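Local coordinates for DNA-binding protein reb1 (Schizosaccharomyces pombe, PDB 5EYB) that binds specific DNA sites in the ribosomal RNA gene region and upstream of many other genes, and has a role in terminating transcription by RNA polymerase I, at residues G97-Q102 against S150-K155; N144-L149 against S156-V161. All blocks are in the same frame, centred on the assembly; numbering follows the deposited sequence.

Contact 1 (G97-Q102 against S150-K155). With nucleotides of chain C; nucleotides of chain B.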
loop_
_atom_site.group_PDB
_atom_site.type_symbol
_atom_site.label_atom_id
_atom_site.label_comp_id
_atom_site.label_asym_id
_atom_site.label_seq_id
_atom_site.Cartn_x
_atom_site.Cartn_y
_atom_site.Cartn_z
ATOM N N GLY A 97 -15.501 4.193 1.725
ATOM C CA GLY A 97 -14.253 3.544 2.079
ATOM C C GLY A 97 -14.459 2.383 3.029
ATOM O O GLY A 97 -15.506 1.739 3.011
ATOM N N ASP A 98 -13.456 2.130 3.866
ATOM C CA ASP A 98 -13.471 0.991 4.777
ATOM C C ASP A 98 -14.722 0.957 5.646
ATOM O O ASP A 98 -15.258 1.995 6.034
ATOM C CB ASP A 98 -12.222 0.999 5.663
ATOM C CG ASP A 98 -10.964 0.606 4.903
ATOM O OD1 ASP A 98 -11.088 -0.012 3.826
ATOM O OD2 ASP A 98 -9.852 0.906 5.384
ATOM N N PHE A 99 -15.187 -0.254 5.931
ATOM C CA PHE A 99 -16.389 -0.462 6.723
ATOM C C PHE A 99 -16.090 -0.409 8.211
ATOM O O PHE A 99 -15.144 -1.032 8.685
ATOM C CB PHE A 99 -17.031 -1.801 6.366
ATOM C CG PHE A 99 -17.903 -1.748 5.148
ATOM C CD1 PHE A 99 -17.374 -1.427 3.913
ATOM C CD2 PHE A 99 -19.254 -2.030 5.240
ATOM C CE1 PHE A 99 -18.181 -1.378 2.789
ATOM C CE2 PHE A 99 -20.065 -1.986 4.120
ATOM C CZ PHE A 99 -19.526 -1.660 2.895
ATOM N N GLY A 100 -16.905 0.341 8.944
ATOM C CA GLY A 100 -16.756 0.445 10.383
ATOM C C GLY A 100 -17.147 -0.842 11.078
ATOM O O GLY A 100 -17.906 -1.646 10.537
ATOM N N VAL A 101 -16.631 -1.030 12.287
ATOM C CA VAL A 101 -16.855 -2.251 13.050
ATOM C C VAL A 101 -18.336 -2.504 13.337
ATOM O O VAL A 101 -18.755 -3.650 13.500
ATOM C CB VAL A 101 -16.081 -2.215 14.384
ATOM C CG1 VAL A 101 -14.586 -2.114 14.123
ATOM C CG2 VAL A 101 -16.554 -1.055 15.250
ATOM N N GLN A 102 -19.128 -1.438 13.390
ATOM C CA GLN A 102 -20.555 -1.573 13.653
ATOM C C GLN A 102 -21.299 -1.948 12.377
ATOM O O GLN A 102 -22.334 -2.609 12.423
ATOM C CB GLN A 102 -21.126 -0.280 14.241
ATOM C CG GLN A 102 -22.558 -0.408 14.745
ATOM C CD GLN A 102 -22.676 -1.331 15.946
ATOM O OE1 GLN A 102 -21.709 -1.543 16.678
ATOM N NE2 GLN A 102 -23.865 -1.886 16.151
ATOM N N SER A 150 -28.373 2.873 5.487
ATOM C CA SER A 150 -28.869 3.847 4.519
ATOM C C SER A 150 -27.869 4.960 4.251
ATOM O O SER A 150 -27.962 5.658 3.240
ATOM C CB SER A 150 -30.192 4.435 5.004
ATOM O OG SER A 150 -30.096 4.829 6.361
ATOM N N HIS A 151 -26.913 5.118 5.159
ATOM C CA HIS A 151 -25.903 6.162 5.047
ATOM C C HIS A 151 -24.908 5.861 3.929
ATOM O O HIS A 151 -24.442 6.760 3.234
ATOM C CB HIS A 151 -25.167 6.318 6.375
ATOM C CG HIS A 151 -24.548 5.049 6.866
ATOM N ND1 HIS A 151 -25.231 4.142 7.649
ATOM C CD2 HIS A 151 -23.313 4.526 6.676
ATOM C CE1 HIS A 151 -24.441 3.120 7.925
ATOM N NE2 HIS A 151 -23.272 3.330 7.346
ATOM N N ARG A 152 -24.584 4.589 3.762
ATOM C CA ARG A 152 -23.627 4.182 2.747
ATOM C C ARG A 152 -24.340 3.779 1.462
ATOM O O ARG A 152 -25.429 3.203 1.508
ATOM C CB ARG A 152 -22.768 3.030 3.262
ATOM C CG ARG A 152 -21.629 2.644 2.339
ATOM C CD ARG A 152 -20.939 1.394 2.836
ATOM N NE ARG A 152 -20.176 1.628 4.058
ATOM C CZ ARG A 152 -18.875 1.904 4.082
ATOM N NH1 ARG A 152 -18.193 1.975 2.948
ATOM N NH2 ARG A 152 -18.257 2.107 5.237
ATOM N N ASP A 153 -23.725 4.099 0.326
ATOM C CA ASP A 153 -24.256 3.730 -0.984
ATOM C C ASP A 153 -24.501 2.229 -1.064
ATOM O O ASP A 153 -23.693 1.431 -0.589
ATOM C CB ASP A 153 -23.303 4.169 -2.099
ATOM C CG ASP A 153 -23.752 3.695 -3.466
ATOM O OD1 ASP A 153 -24.974 3.686 -3.718
ATOM O OD2 ASP A 153 -22.887 3.323 -4.285
ATOM N N ALA A 154 -25.626 1.853 -1.662
ATOM C CA ALA A 154 -26.050 0.459 -1.694
ATOM C C ALA A 154 -25.090 -0.416 -2.495
ATOM O O ALA A 154 -24.994 -1.614 -2.249
ATOM C CB ALA A 154 -27.457 0.352 -2.256
ATOM N N LYS A 155 -24.381 0.189 -3.445
ATOM C CA LYS A 155 -23.438 -0.543 -4.286
ATOM C C LYS A 155 -22.180 -0.914 -3.507
ATOM O O LYS A 155 -21.567 -1.957 -3.751
ATOM C CB LYS A 155 -23.070 0.279 -5.519
ATOM C CG LYS A 155 -22.454 -0.539 -6.641
ATOM C CD LYS A 155 -23.418 -1.615 -7.118
ATOM C CE LYS A 155 -22.895 -2.343 -8.350
ATOM N NZ LYS A 155 -23.910 -3.286 -8.903
ATOM P P DC C 16 -14.192 -3.785 1.443
ATOM O OP1 DC C 16 -15.033 -3.505 2.625
ATOM O OP2 DC C 16 -14.576 -4.861 0.501
ATOM O "O5'" DC C 16 -14.058 -2.446 0.593
ATOM C "C5'" DC C 16 -13.499 -1.294 1.177
ATOM C "C4'" DC C 16 -13.422 -0.186 0.155
ATOM O "O4'" DC C 16 -12.438 -0.538 -0.854
ATOM C "C3'" DC C 16 -14.734 0.073 -0.597
ATOM O "O3'" DC C 16 -15.015 1.454 -0.650
ATOM C "C2'" DC C 16 -14.468 -0.483 -1.986
ATOM C "C1'" DC C 16 -12.974 -0.271 -2.126
ATOM N N1 DC C 16 -12.362 -1.189 -3.104
ATOM C C2 DC C 16 -11.785 -0.674 -4.265
ATOM O O2 DC C 16 -11.773 0.548 -4.439
ATOM N N3 DC C 16 -11.244 -1.533 -5.163
ATOM C C4 DC C 16 -11.279 -2.848 -4.933
ATOM N N4 DC C 16 -10.732 -3.659 -5.844
ATOM C C5 DC C 16 -11.875 -3.387 -3.759
ATOM C C6 DC C 16 -12.408 -2.530 -2.886
ATOM P P DG B 8 -26.178 -10.667 -8.989
ATOM O OP1 DG B 8 -26.633 -12.057 -9.211
ATOM O OP2 DG B 8 -25.489 -10.308 -7.731
ATOM O "O5'" DG B 8 -25.229 -10.247 -10.202
ATOM C "C5'" DG B 8 -25.696 -10.384 -11.530
ATOM C "C4'" DG B 8 -24.552 -10.341 -12.529
ATOM O "O4'" DG B 8 -24.356 -8.984 -13.001
ATOM C "C3'" DG B 8 -23.197 -10.816 -12.014
ATOM O "O3'" DG B 8 -22.540 -11.538 -13.050
ATOM C "C2'" DG B 8 -22.475 -9.508 -11.681
ATOM C "C1'" DG B 8 -23.035 -8.555 -12.732
ATOM N N9 DG B 8 -23.108 -7.162 -12.296
ATOM C C8 DG B 8 -23.629 -6.692 -11.114
ATOM N N7 DG B 8 -23.582 -5.394 -11.005
ATOM C C5 DG B 8 -23.002 -4.973 -12.195
ATOM C C6 DG B 8 -22.697 -3.666 -12.650
ATOM O O6 DG B 8 -22.885 -2.588 -12.073
ATOM N N1 DG B 8 -22.117 -3.682 -13.912
ATOM C C2 DG B 8 -21.861 -4.814 -14.645
ATOM N N2 DG B 8 -21.294 -4.625 -15.844
ATOM N N3 DG B 8 -22.142 -6.046 -14.233
ATOM C C4 DG B 8 -22.709 -6.048 -13.003
ATOM P P DT C 17 -16.359 1.971 -1.362
ATOM O OP1 DT C 17 -16.840 3.141 -0.599
ATOM O OP2 DT C 17 -17.270 0.826 -1.593
ATOM O "O5'" DT C 17 -15.848 2.478 -2.781
ATOM C "C5'" DT C 17 -14.856 3.476 -2.857
ATOM C "C4'" DT C 17 -14.741 4.003 -4.273
ATOM O "O4'" DT C 17 -14.172 2.979 -5.132
ATOM C "C3'" DT C 17 -16.063 4.415 -4.923
ATOM O "O3'" DT C 17 -15.849 5.578 -5.703
ATOM C "C2'" DT C 17 -16.405 3.209 -5.798
ATOM C "C1'" DT C 17 -15.020 2.759 -6.239
ATOM N N1 DT C 17 -14.936 1.316 -6.611
ATOM C C2 DT C 17 -14.505 0.969 -7.874
ATOM O O2 DT C 17 -14.195 1.785 -8.726
ATOM N N3 DT C 17 -14.448 -0.376 -8.109
ATOM C C4 DT C 17 -14.770 -1.394 -7.229
ATOM O O4 DT C 17 -14.685 -2.577 -7.537
ATOM C C5 DT C 17 -15.213 -0.968 -5.925
ATOM C C7 DT C 17 -15.590 -1.989 -4.890
ATOM C C6 DT C 17 -15.272 0.353 -5.678
#
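R152 reaches across the Myb-associated domain to the loop that leads into helix 101-116 and meets it through its guanidinium group. Two hydrogen bonds join the group to backbone carbonyls. NH1 donates to G97 O at 2.7 Å, with the donor tilted 26° from the carbonyl plane. NH2 donates to D98 O at 3.1 Å, from above that carbonyl's plane. E103, in helix 101-116, adds a salt bridge to NH2.

The second interaction is a stack. The guanidinium lies nearly flat on the F99 ring, planes 14° apart, and R152 CZ sits 3.6 Å from the ring centroid, over the face, a cation-pi contact. The R152 CD methylene also touches the ring, 3.4 Å from F99 CZ. The side chain leaves the backbone extended and bends at chi3 (-70°), which turns the flat head onto the ring.

Both segments also bind DNA. G97 N donates to OP1 of DT17 of chain C at 2.9 Å. K155, in the first turn of helix 154-164, sends NZ to N7 of DG8 of chain B at 3.0 Å, with a weak bond to O6 of the same base. N7 and O6 mark the major-groove edge of guanine.

Replacing R152 with a leucine would probably leave the G97 and D98 carbonyls without these donors, E103 without this salt bridge, and the F99 ring without its cation. Backbone bonds, stack and salt bridge fix the guanidinium together, so one buried charge ties the loop whose G97 N bonds a DNA phosphate to the residues just before helix 154-164.

Contact 2 (N144-L149 against S156-V161); sequences NLYKKL and SIYHHV. With nucleotides of chain B; nucleotides of chain C.
I157 fills the angle between helix 136-147 and helix 154-164, which a short loop joins in an arrangement consistent with the helix-turn-helix clan of the Myb-associated domain. Helix 154-164 lies against the DNA bases.

The apolar contacts centre on I157. Its CG2 meets L145 CD2 at 3.8 Å, while its CD1 packs against L149 CB at 3.6 Å. CG1 stands anti to the carbonyl carbon (chi1 -49°) and chi2 is extended, which carries CD1 to L149 and leaves CG2 for L145. L145 CD2 also touches V161 CG2, one turn further along. L145 and L149 also touch helix 101-116. The ring of Y146 passes alongside I157, with CD1 4.0 Å from I157 CD1.

Y146 OH donates to OP1 of DG7 of chain B, and this OP1 lies at the edge of the Y146 ring. S156 OG donates to OP2 of DT17 of chain C at 2.7 Å. H159 packs on the methyl C7 of DT17 of chain C, and its NE2 bonds O4 of a thymine base. Y146 OH also rests on Y158 CB, 3.4 Å away. Y158 OH donates to OP2 of DG8 of chain B at 2.8 Å, in the plane of the Y158 ring.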
loop_
_atom_site.group_PDB
_atom_site.type_symbol
_atom_site.label_atom_id
_atom_site.label_comp_id
_atom_site.label_asym_id
_atom_site.label_seq_id
_atom_site.Cartn_x
_atom_site.Cartn_y
_atom_site.Cartn_z
ATOM N N ASN A 144 -33.118 -5.263 2.108
ATOM C CA ASN A 144 -33.297 -4.973 3.523
ATOM C C ASN A 144 -32.002 -4.521 4.176
ATOM O O ASN A 144 -32.002 -3.638 5.035
ATOM C CB ASN A 144 -33.856 -6.196 4.250
ATOM C CG ASN A 144 -35.367 -6.274 4.175
ATOM O OD1 ASN A 144 -36.064 -5.955 5.139
ATOM N ND2 ASN A 144 -35.884 -6.684 3.022
ATOM N N LEU A 145 -30.900 -5.129 3.758
ATOM C CA LEU A 145 -29.587 -4.764 4.265
ATOM C C LEU A 145 -29.255 -3.312 3.935
ATOM O O LEU A 145 -28.667 -2.608 4.751
ATOM C CB LEU A 145 -28.517 -5.691 3.690
ATOM C CG LEU A 145 -27.098 -5.493 4.222
ATOM C CD1 LEU A 145 -27.074 -5.626 5.734
ATOM C CD2 LEU A 145 -26.148 -6.490 3.582
ATOM N N TYR A 146 -29.637 -2.869 2.741
ATOM C CA TYR A 146 -29.372 -1.497 2.321
ATOM C C TYR A 146 -30.092 -0.498 3.218
ATOM O O TYR A 146 -29.583 0.590 3.485
ATOM C CB TYR A 146 -29.795 -1.275 0.867
ATOM C CG TYR A 146 -29.104 -2.167 -0.138
ATOM C CD1 TYR A 146 -27.819 -2.647 0.087
ATOM C CD2 TYR A 146 -29.744 -2.533 -1.316
ATOM C CE1 TYR A 146 -27.193 -3.463 -0.835
ATOM C CE2 TYR A 146 -29.128 -3.347 -2.239
ATOM C CZ TYR A 146 -27.853 -3.811 -1.996
ATOM O OH TYR A 146 -27.242 -4.626 -2.920
ATOM N N LYS A 147 -31.282 -0.869 3.678
ATOM C CA LYS A 147 -32.092 0.028 4.495
ATOM C C LYS A 147 -31.475 0.223 5.877
ATOM O O LYS A 147 -31.609 1.287 6.479
ATOM C CB LYS A 147 -33.522 -0.503 4.625
ATOM N N LYS A 148 -30.790 -0.803 6.370
ATOM C CA LYS A 148 -30.186 -0.742 7.696
ATOM C C LYS A 148 -28.799 -0.097 7.654
ATOM O O LYS A 148 -28.164 0.108 8.690
ATOM C CB LYS A 148 -30.109 -2.141 8.308
ATOM C CG LYS A 148 -31.465 -2.819 8.441
ATOM C CD LYS A 148 -31.381 -4.087 9.273
ATOM C CE LYS A 148 -32.732 -4.781 9.343
ATOM N NZ LYS A 148 -33.209 -5.210 7.996
ATOM N N LEU A 149 -28.338 0.213 6.448
ATOM C CA LEU A 149 -27.103 0.962 6.253
ATOM C C LEU A 149 -27.350 2.058 5.228
ATOM O O LEU A 149 -26.633 2.159 4.227
ATOM C CB LEU A 149 -25.964 0.047 5.793
ATOM C CG LEU A 149 -25.431 -1.006 6.767
ATOM C CD1 LEU A 149 -24.406 -1.892 6.076
ATOM C CD2 LEU A 149 -24.827 -0.350 7.997
ATOM N N SER A 156 -21.797 -0.047 -2.576
ATOM C CA SER A 156 -20.655 -0.296 -1.708
ATOM C C SER A 156 -20.910 -1.520 -0.842
ATOM O O SER A 156 -20.036 -2.378 -0.674
ATOM C CB SER A 156 -20.372 0.925 -0.831
ATOM O OG SER A 156 -19.385 0.641 0.146
ATOM N N ILE A 157 -22.117 -1.586 -0.294
ATOM C CA ILE A 157 -22.533 -2.702 0.543
ATOM C C ILE A 157 -22.599 -3.994 -0.268
ATOM O O ILE A 157 -22.208 -5.058 0.210
ATOM C CB ILE A 157 -23.903 -2.422 1.191
ATOM C CG1 ILE A 157 -23.904 -1.034 1.840
ATOM C CG2 ILE A 157 -24.256 -3.501 2.206
ATOM C CD1 ILE A 157 -25.258 -0.592 2.343
ATOM N N TYR A 158 -23.089 -3.886 -1.499
ATOM C CA TYR A 158 -23.186 -5.024 -2.401
ATOM C C TYR A 158 -21.812 -5.636 -2.703
ATOM O O TYR A 158 -21.651 -6.857 -2.659
ATOM C CB TYR A 158 -23.884 -4.603 -3.696
ATOM C CG TYR A 158 -23.790 -5.610 -4.826
ATOM C CD1 TYR A 158 -24.647 -6.703 -4.886
ATOM C CD2 TYR A 158 -22.856 -5.454 -5.845
ATOM C CE1 TYR A 158 -24.565 -7.614 -5.916
ATOM C CE2 TYR A 158 -22.769 -6.357 -6.878
ATOM C CZ TYR A 158 -23.627 -7.436 -6.914
ATOM O OH TYR A 158 -23.535 -8.341 -7.947
ATOM N N HIS A 159 -20.827 -4.790 -3.004
ATOM C CA HIS A 159 -19.469 -5.266 -3.276
ATOM C C HIS A 159 -18.840 -5.877 -2.034
ATOM O O HIS A 159 -18.176 -6.911 -2.104
ATOM C CB HIS A 159 -18.579 -4.134 -3.786
ATOM C CG HIS A 159 -18.832 -3.754 -5.211
ATOM N ND1 HIS A 159 -19.049 -4.684 -6.204
ATOM C CD2 HIS A 159 -18.896 -2.541 -5.812
ATOM C CE1 HIS A 159 -19.238 -4.061 -7.354
ATOM N NE2 HIS A 159 -19.150 -2.759 -7.143
ATOM N N HIS A 160 -19.054 -5.220 -0.900
ATOM C CA HIS A 160 -18.501 -5.663 0.372
ATOM C C HIS A 160 -18.948 -7.074 0.728
ATOM O O HIS A 160 -18.125 -7.927 1.055
ATOM C CB HIS A 160 -18.910 -4.701 1.483
ATOM C CG HIS A 160 -18.440 -5.116 2.840
ATOM N ND1 HIS A 160 -17.222 -4.728 3.355
ATOM C CD2 HIS A 160 -19.013 -5.902 3.781
ATOM C CE1 HIS A 160 -17.070 -5.247 4.560
ATOM N NE2 HIS A 160 -18.143 -5.966 4.841
ATOM N N VAL A 161 -20.256 -7.309 0.659
ATOM C CA VAL A 161 -20.833 -8.598 1.012
ATOM C C VAL A 161 -20.259 -9.722 0.153
ATOM O O VAL A 161 -19.896 -10.783 0.665
ATOM C CB VAL A 161 -22.371 -8.580 0.872
ATOM C CG1 VAL A 161 -22.940 -9.986 0.995
ATOM C CG2 VAL A 161 -22.988 -7.657 1.913
ATOM P P DG B 7 -28.960 -5.062 -5.936
ATOM O OP1 DG B 7 -29.435 -5.610 -4.649
ATOM O OP2 DG B 7 -27.903 -4.028 -5.940
ATOM O "O5'" DG B 7 -28.451 -6.270 -6.852
ATOM C "C5'" DG B 7 -29.385 -7.223 -7.344
ATOM C "C4'" DG B 7 -28.894 -7.835 -8.642
ATOM O "O4'" DG B 7 -28.874 -6.816 -9.670
ATOM C "C3'" DG B 7 -27.482 -8.429 -8.582
ATOM O "O3'" DG B 7 -27.466 -9.721 -9.163
ATOM C "C2'" DG B 7 -26.633 -7.449 -9.383
ATOM C "C1'" DG B 7 -27.642 -6.839 -10.347
ATOM N N9 DG B 7 -27.299 -5.472 -10.713
ATOM C C8 DG B 7 -27.393 -4.356 -9.916
ATOM N N7 DG B 7 -26.989 -3.265 -10.503
ATOM C C5 DG B 7 -26.591 -3.685 -11.765
ATOM C C6 DG B 7 -26.065 -2.944 -12.850
ATOM O O6 DG B 7 -25.834 -1.728 -12.908
ATOM N N1 DG B 7 -25.796 -3.758 -13.950
ATOM C C2 DG B 7 -26.011 -5.115 -13.994
ATOM N N2 DG B 7 -25.691 -5.730 -15.144
ATOM N N3 DG B 7 -26.507 -5.821 -12.985
ATOM C C4 DG B 7 -26.773 -5.043 -11.908
ATOM P P DT C 17 -16.359 1.971 -1.362
ATOM O OP1 DT C 17 -16.840 3.141 -0.599
ATOM O OP2 DT C 17 -17.270 0.826 -1.593
ATOM O "O5'" DT C 17 -15.848 2.478 -2.781
ATOM C "C5'" DT C 17 -14.856 3.476 -2.857
ATOM C "C4'" DT C 17 -14.741 4.003 -4.273
ATOM O "O4'" DT C 17 -14.172 2.979 -5.132
ATOM C "C3'" DT C 17 -16.063 4.415 -4.923
ATOM O "O3'" DT C 17 -15.849 5.578 -5.703
ATOM C "C2'" DT C 17 -16.405 3.209 -5.798
ATOM C "C1'" DT C 17 -15.020 2.759 -6.239
ATOM N N1 DT C 17 -14.936 1.316 -6.611
ATOM C C2 DT C 17 -14.505 0.969 -7.874
ATOM O O2 DT C 17 -14.195 1.785 -8.726
ATOM N N3 DT C 17 -14.448 -0.376 -8.109
ATOM C C4 DT C 17 -14.770 -1.394 -7.229
ATOM O O4 DT C 17 -14.685 -2.577 -7.537
ATOM C C5 DT C 17 -15.213 -0.968 -5.925
ATOM C C7 DT C 17 -15.590 -1.989 -4.890
ATOM C C6 DT C 17 -15.272 0.353 -5.678
ATOM P P DG B 8 -26.178 -10.667 -8.989
ATOM O OP1 DG B 8 -26.633 -12.057 -9.211
ATOM O OP2 DG B 8 -25.489 -10.308 -7.731
ATOM O "O5'" DG B 8 -25.229 -10.247 -10.202
ATOM C "C5'" DG B 8 -25.696 -10.384 -11.530
ATOM C "C4'" DG B 8 -24.552 -10.341 -12.529
ATOM O "O4'" DG B 8 -24.356 -8.984 -13.001
ATOM C "C3'" DG B 8 -23.197 -10.816 -12.014
ATOM O "O3'" DG B 8 -22.540 -11.538 -13.050
ATOM C "C2'" DG B 8 -22.475 -9.508 -11.681
ATOM C "C1'" DG B 8 -23.035 -8.555 -12.732
ATOM N N9 DG B 8 -23.108 -7.162 -12.296
ATOM C C8 DG B 8 -23.629 -6.692 -11.114
ATOM N N7 DG B 8 -23.582 -5.394 -11.005
ATOM C C5 DG B 8 -23.002 -4.973 -12.195
ATOM C C6 DG B 8 -22.697 -3.666 -12.650
ATOM O O6 DG B 8 -22.885 -2.588 -12.073
ATOM N N1 DG B 8 -22.117 -3.682 -13.912
ATOM C C2 DG B 8 -21.861 -4.814 -14.645
ATOM N N2 DG B 8 -21.294 -4.625 -15.844
ATOM N N3 DG B 8 -22.142 -6.046 -14.233
ATOM C C4 DG B 8 -22.709 -6.048 -13.003
#

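Both contacts use helix 154-164 and lie within one Myb-associated domain, with centres about 7 Å apart. Contact 1 sits at the start of that helix and is only partly buried. It is held by charge, hydrogen bonds and a stack, and joins the helix to the loop before helix 101-116. Contact 2 is buried and apolar across its two helices, while several of its polar groups bond to the DNA. The two touch directly: the F99 ring stacks on H160, and R152 O packs near I157 CD1. Together they hold the start and the middle of one DNA-reading helix against its neighbours, and both reach the two DNA strands.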